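PDB 1XMX: Card1 endonuclease domain-containing protein from Vibrio cholerae, which is of unknown function but probably binds nucleic acid and carries an endonuclease-like domain of the PDDEXK clan. Local coordinates for residues E77-L82 against R109-P114; D140-A145 against V300-H305. All blocks are in the same frame, centred on the assembly; numbering follows the deposited sequence.

Interaction 1 of 2, residues E77-L82 against R109-P114; sequences ELAETL and RSYHWP
With chi1 at -78° and -76°, Y111 and W113 both set CG anti to their own carbonyl carbon, and the two rings reach A79 on helix 68-85. The contact packs that helix against the loop that leaves helix 98-110, in an alpha/beta domain built on a mainly parallel sheet: Y111 and W113 follow helix 98-110, where H112, with positive phi, ends the helix in a Schellman motif before strand 115-118. CB of A79 meets the rims of both rings, 3.4 Å from CE2 of Y111 and 3.7 Å from CZ3 of W113. Y111 CB covers one face of the indole, offset toward its rim, and the far rim of the indole reaches the helix backbone, CH2 lying 3.3 Å from A79 O. L82 adds its CB beside the same CH2, and L82 and W113 both go on to touch V89 of strand 88-92. Toward the surface, E80 leaves the helix with CG anti to its backbone N, then bends at chi2 (76°) to bring its carboxylate across the tyrosine nearly at a right angle. There the phenol OH of Y111 donates to E80 OE1 over 2.8 Å, meeting that oxygen from above the carboxylate plane while OE1 lies at the ring edge.

Interaction 2 of 2, residues D140-A145 against V300-H305; sequences DRITIA and VNNKLH
D140 and N302 meet where the segment leading into helix 144-150 runs beside the type I' turn V300-K303, which connects strands 288-300 and 303-310 as a beta hairpin. OD1 of D140 lies 3.2 Å from ND2 of N302, but the angle is poor for a hydrogen bond, and the carboxylate and amide planes are 70° apart. The same OD1 rests 3.4 Å from CA of N301, so the aspartate packs against the turn backbone as well as the asparagine amide. On the other side of that amide, OD1 of N302 touches CG2 of I142 at 3.5 Å. A water completes the polar link: it accepts from I142 N at 2.8 Å and donates to N302 OD1 at 2.6 Å. Further along, the apolar contact is looser, with I144 CG2 4.5 Å from L304 CD1.

The second shell fixes N302. Its ND2 donates to D123 OD2 and to Q139 O, so the amide is held at both its nitrogen and its oxygen. Q273 bridges the two segments, accepting from N302 N through OE1 and donating to I142 O through NE2. Within the hairpin, V300 and K303 exchange backbone bonds of 2.9 Å; K303 O also accepts from H305 ND1, which approaches from the opposite face to V300 N.

T143 is the N-cap of helix 144-150, its OG1 bonded to D146 N. I142 packs on helix 15-22 through T19 and L22 and on helix 144-150 through Y147 and I150, while D140 and I144 reach strand 272-276; on the hairpin side N302 touches T19 of helix 15-22 and L304 touches Y147 of helix 144-150.

From the N terminus the chain lays down strands 4-9, 30-35 and 56-61 before helix 68-85 supplies the first side of interaction 1. Strand 88-92 and helix 98-110 follow, and the contact closes this short loop, 26 residues between its segments, within the N-terminal alpha/beta domain. The chain then adds strands 115-118, 124-129 and 136-137 and reaches residues 140-145, which open interaction 2. Its loop is far longer, spanning 154 residues to the hairpin turn at 300-305. The two loops lie in series, neither nested nor crossed. Their centres are 32 Å apart: interaction 1 ties helix 68-85 to the loop before strand 115-118, whereas interaction 2 joins the segment after edge strand 136-137 to the hairpin of the endonuclease-like domain.

Interaction 1 of 2, residues E77-L82 against R109-P114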
loop_
_atom_site.group_PDB
_atom_site.type_symbol
_atom_site.label_atom_id
_atom_site.label_comp_id
_atom_site.label_asym_id
_atom_site.label_seq_id
_atom_site.Cartn_x
_atom_site.Cartn_y
_atom_site.Cartn_z
ATOM N N GLU A 77 23.490 30.554 1.674
ATOM C CA GLU A 77 24.399 30.355 0.543
ATOM C C GLU A 77 23.701 29.728 -0.670
ATOM O O GLU A 77 23.851 30.182 -1.777
ATOM C CB GLU A 77 25.589 29.474 0.954
ATOM C CG GLU A 77 26.738 30.273 1.492
ATOM C CD GLU A 77 27.995 29.431 1.782
ATOM O OE1 GLU A 77 28.388 28.633 0.872
ATOM O OE2 GLU A 77 28.591 29.603 2.910
ATOM N N LEU A 78 22.972 28.648 -0.439
ATOM C CA LEU A 78 22.119 28.075 -1.456
ATOM C C LEU A 78 21.124 29.108 -2.002
ATOM O O LEU A 78 20.993 29.253 -3.233
ATOM C CB LEU A 78 21.354 26.865 -0.904
ATOM C CG LEU A 78 20.326 26.285 -1.886
ATOM C CD1 LEU A 78 21.106 25.700 -3.051
ATOM C CD2 LEU A 78 19.480 25.202 -1.192
ATOM N N ALA A 79 20.437 29.842 -1.119
ATOM C CA ALA A 79 19.378 30.730 -1.569
ATOM C C ALA A 79 19.975 31.803 -2.495
ATOM O O ALA A 79 19.365 32.185 -3.508
ATOM C CB ALA A 79 18.675 31.371 -0.376
ATOM N N GLU A 80 21.178 32.270 -2.147
ATOM C CA GLU A 80 21.774 33.420 -2.807
ATOM C C GLU A 80 22.203 32.977 -4.232
ATOM O O GLU A 80 21.999 33.679 -5.192
ATOM C CB GLU A 80 22.921 33.985 -1.942
ATOM C CG GLU A 80 23.337 35.420 -2.205
ATOM C CD GLU A 80 22.384 36.554 -1.654
ATOM O OE1 GLU A 80 21.285 36.804 -2.223
ATOM O OE2 GLU A 80 22.789 37.266 -0.694
ATOM N N THR A 81 22.745 31.777 -4.360
ATOM C CA THR A 81 23.036 31.202 -5.659
ATOM C C THR A 81 21.740 31.033 -6.488
ATOM O O THR A 81 21.739 31.228 -7.696
ATOM C CB THR A 81 23.703 29.792 -5.510
ATOM O OG1 THR A 81 24.837 29.854 -4.635
ATOM C CG2 THR A 81 24.154 29.265 -6.855
ATOM N N LEU A 82 20.637 30.654 -5.847
ATOM C CA LEU A 82 19.410 30.445 -6.588
ATOM C C LEU A 82 18.879 31.797 -7.010
ATOM O O LEU A 82 18.453 31.964 -8.128
ATOM C CB LEU A 82 18.347 29.754 -5.730
ATOM C CG LEU A 82 18.676 28.317 -5.344
ATOM C CD1 LEU A 82 17.555 27.749 -4.453
ATOM C CD2 LEU A 82 18.972 27.467 -6.638
ATOM N N ARG A 109 11.610 32.588 3.256
ATOM C CA ARG A 109 10.647 33.643 3.444
ATOM C C ARG A 109 11.274 35.057 3.204
ATOM O O ARG A 109 10.640 35.943 2.615
ATOM C CB ARG A 109 9.978 33.522 4.822
ATOM C CG ARG A 109 9.078 34.676 5.148
ATOM C CD ARG A 109 7.803 34.671 4.274
ATOM N NE ARG A 109 6.921 35.758 4.699
ATOM C CZ ARG A 109 7.087 37.028 4.370
ATOM N NH1 ARG A 109 8.091 37.402 3.589
ATOM N NH2 ARG A 109 6.260 37.922 4.844
ATOM N N SER A 110 12.530 35.249 3.584
ATOM C CA SER A 110 13.162 36.555 3.358
ATOM C C SER A 110 13.384 36.888 1.883
ATOM O O SER A 110 13.456 38.037 1.525
ATOM C CB SER A 110 14.473 36.718 4.124
ATOM O OG SER A 110 15.441 35.851 3.592
ATOM N N TYR A 111 13.483 35.862 1.050
ATOM C CA TYR A 111 13.553 35.988 -0.393
ATOM C C TYR A 111 12.172 36.107 -1.048
ATOM O O TYR A 111 12.073 36.193 -2.270
ATOM C CB TYR A 111 14.299 34.771 -0.956
ATOM C CG TYR A 111 15.802 34.876 -0.771
ATOM C CD1 TYR A 111 16.576 35.542 -1.712
ATOM C CD2 TYR A 111 16.438 34.357 0.367
ATOM C CE1 TYR A 111 17.941 35.670 -1.562
ATOM C CE2 TYR A 111 17.806 34.488 0.531
ATOM C CZ TYR A 111 18.548 35.153 -0.460
ATOM O OH TYR A 111 19.902 35.320 -0.349
ATOM N N HIS A 112 11.098 36.088 -0.266
ATOM C CA HIS A 112 9.757 36.186 -0.855
ATOM C C HIS A 112 9.393 35.016 -1.774
ATOM O O HIS A 112 8.575 35.166 -2.682
ATOM C CB HIS A 112 9.603 37.499 -1.629
ATOM C CG HIS A 112 9.783 38.698 -0.767
ATOM N ND1 HIS A 112 9.372 38.717 0.548
ATOM C CD2 HIS A 112 10.382 39.892 -0.998
ATOM C CE1 HIS A 112 9.690 39.884 1.089
ATOM N NE2 HIS A 112 10.301 40.615 0.172
ATOM N N TRP A 113 9.989 33.852 -1.536
ATOM C CA TRP A 113 9.670 32.711 -2.340
ATOM C C TRP A 113 8.467 32.053 -1.708
ATOM O O TRP A 113 8.342 32.075 -0.505
ATOM C CB TRP A 113 10.850 31.754 -2.389
ATOM C CG TRP A 113 11.929 32.254 -3.292
ATOM C CD1 TRP A 113 11.775 33.020 -4.451
ATOM C CD2 TRP A 113 13.340 32.065 -3.129
ATOM N NE1 TRP A 113 13.019 33.294 -4.996
ATOM C CE2 TRP A 113 13.984 32.695 -4.214
ATOM C CE3 TRP A 113 14.122 31.393 -2.187
ATOM C CZ2 TRP A 113 15.355 32.672 -4.365
ATOM C CZ3 TRP A 113 15.504 31.405 -2.340
ATOM C CH2 TRP A 113 16.093 32.038 -3.414
ATOM N N PRO A 114 7.522 31.571 -2.530
ATOM C CA PRO A 114 6.313 30.917 -2.016
ATOM C C PRO A 114 6.625 29.677 -1.226
ATOM O O PRO A 114 7.617 28.953 -1.501
ATOM C CB PRO A 114 5.474 30.585 -3.270
ATOM C CG PRO A 114 6.080 31.394 -4.416
ATOM C CD PRO A 114 7.529 31.724 -4.003
#

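Interaction 2 of 2, residues D140-A145 against V300-H305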
loop_
_atom_site.group_PDB
_atom_site.type_symbol
_atom_site.label_atom_id
_atom_site.label_comp_id
_atom_site.label_asym_id
_atom_site.label_seq_id
_atom_site.Cartn_x
_atom_site.Cartn_y
_atom_site.Cartn_z
ATOM N N ASP A 140 -3.493 12.171 -7.342
ATOM C CA ASP A 140 -3.177 10.842 -6.867
ATOM C C ASP A 140 -2.490 10.075 -7.978
ATOM O O ASP A 140 -3.144 9.457 -8.793
ATOM C CB ASP A 140 -4.485 10.157 -6.444
ATOM C CG ASP A 140 -5.156 10.883 -5.264
ATOM O OD1 ASP A 140 -4.364 11.352 -4.453
ATOM O OD2 ASP A 140 -6.417 11.017 -5.175
ATOM N N ARG A 141 -1.162 10.111 -8.001
ATOM C CA ARG A 141 -0.350 9.632 -9.128
ATOM C C ARG A 141 0.694 8.589 -8.744
ATOM O O ARG A 141 1.003 7.690 -9.520
ATOM C CB ARG A 141 0.407 10.811 -9.752
ATOM C CG ARG A 141 -0.494 11.938 -10.329
ATOM C CD ARG A 141 -1.359 11.436 -11.399
ATOM N NE ARG A 141 -2.128 12.549 -11.950
ATOM C CZ ARG A 141 -3.048 12.428 -12.898
ATOM N NH1 ARG A 141 -3.346 11.227 -13.379
ATOM N NH2 ARG A 141 -3.676 13.521 -13.352
ATOM N N ILE A 142 1.301 8.744 -7.583
ATOM C CA ILE A 142 2.315 7.793 -7.098
ATOM C C ILE A 142 1.782 6.354 -7.054
ATOM O O ILE A 142 0.596 6.103 -6.758
ATOM C CB ILE A 142 2.903 8.272 -5.727
ATOM C CG1 ILE A 142 4.314 7.715 -5.489
ATOM C CG2 ILE A 142 1.948 8.009 -4.538
ATOM C CD1 ILE A 142 4.681 7.792 -4.060
ATOM N N THR A 143 2.646 5.393 -7.414
ATOM C CA THR A 143 2.260 3.993 -7.422
ATOM C C THR A 143 2.780 3.272 -6.201
ATOM O O THR A 143 3.603 3.793 -5.476
ATOM C CB THR A 143 2.867 3.299 -8.618
ATOM O OG1 THR A 143 4.296 3.394 -8.500
ATOM C CG2 THR A 143 2.377 3.948 -9.885
ATOM N N ILE A 144 2.293 2.051 -5.982
ATOM C CA ILE A 144 2.851 1.106 -4.958
ATOM C C ILE A 144 4.353 0.893 -5.136
ATOM O O ILE A 144 5.113 0.871 -4.163
ATOM C CB ILE A 144 2.156 -0.291 -5.039
ATOM C CG1 ILE A 144 0.665 -0.156 -4.760
ATOM C CG2 ILE A 144 2.852 -1.328 -4.062
ATOM C CD1 ILE A 144 -0.228 -1.238 -5.351
ATOM N N ALA A 145 4.779 0.738 -6.383
ATOM C CA ALA A 145 6.175 0.465 -6.704
ATOM C C ALA A 145 7.033 1.592 -6.238
ATOM O O ALA A 145 8.107 1.369 -5.649
ATOM C CB ALA A 145 6.324 0.274 -8.164
ATOM N N VAL A 300 -4.156 5.017 -1.947
ATOM C CA VAL A 300 -5.385 5.764 -1.968
ATOM C C VAL A 300 -5.107 7.117 -1.363
ATOM O O VAL A 300 -4.612 7.180 -0.262
ATOM C CB VAL A 300 -6.460 5.100 -1.075
ATOM C CG1 VAL A 300 -7.786 5.815 -1.215
ATOM C CG2 VAL A 300 -6.536 3.542 -1.395
ATOM N N ASN A 301 -5.463 8.195 -2.080
ATOM C CA ASN A 301 -5.172 9.535 -1.656
ATOM C C ASN A 301 -3.707 9.656 -1.248
ATOM O O ASN A 301 -3.392 10.252 -0.198
ATOM C CB ASN A 301 -6.118 10.040 -0.564
ATOM C CG ASN A 301 -6.026 11.580 -0.410
ATOM O OD1 ASN A 301 -5.771 12.266 -1.367
ATOM N ND2 ASN A 301 -6.242 12.088 0.779
ATOM N N ASN A 302 -2.836 9.081 -2.082
ATOM C CA ASN A 302 -1.402 9.121 -1.875
ATOM C C ASN A 302 -0.911 8.451 -0.569
ATOM O O ASN A 302 0.234 8.678 -0.186
ATOM C CB ASN A 302 -0.861 10.557 -1.970
ATOM C CG ASN A 302 -0.962 11.124 -3.364
ATOM O OD1 ASN A 302 -0.580 10.476 -4.353
ATOM N ND2 ASN A 302 -1.504 12.344 -3.468
ATOM N N LYS A 303 -1.783 7.664 0.105
ATOM C CA LYS A 303 -1.423 6.864 1.293
ATOM C C LYS A 303 -1.431 5.332 0.970
ATOM O O LYS A 303 -2.419 4.802 0.401
ATOM C CB LYS A 303 -2.425 7.122 2.389
ATOM C CG LYS A 303 -2.653 8.539 2.682
ATOM C CD LYS A 303 -3.769 8.750 3.693
ATOM C CE LYS A 303 -4.067 10.228 3.733
ATOM N NZ LYS A 303 -5.088 10.504 4.708
ATOM N N LEU A 304 -0.362 4.623 1.356
ATOM C CA LEU A 304 -0.275 3.145 1.104
ATOM C C LEU A 304 -1.284 2.441 1.980
ATOM O O LEU A 304 -1.329 2.698 3.186
ATOM C CB LEU A 304 1.121 2.611 1.422
ATOM C CG LEU A 304 1.356 1.128 1.102
ATOM C CD1 LEU A 304 1.420 0.869 -0.447
ATOM C CD2 LEU A 304 2.585 0.617 1.819
ATOM N N HIS A 305 -2.140 1.621 1.365
ATOM C CA HIS A 305 -3.130 0.795 2.089
ATOM C C HIS A 305 -2.833 -0.678 1.811
ATOM O O HIS A 305 -2.861 -1.117 0.646
ATOM C CB HIS A 305 -4.535 1.047 1.584
ATOM C CG HIS A 305 -5.149 2.295 2.125
ATOM N ND1 HIS A 305 -4.590 3.544 1.927
ATOM C CD2 HIS A 305 -6.238 2.486 2.897
ATOM C CE1 HIS A 305 -5.335 4.453 2.532
ATOM N NE2 HIS A 305 -6.351 3.840 3.119
HETATM O O HOH W 1 1.039 11.253 -6.288
#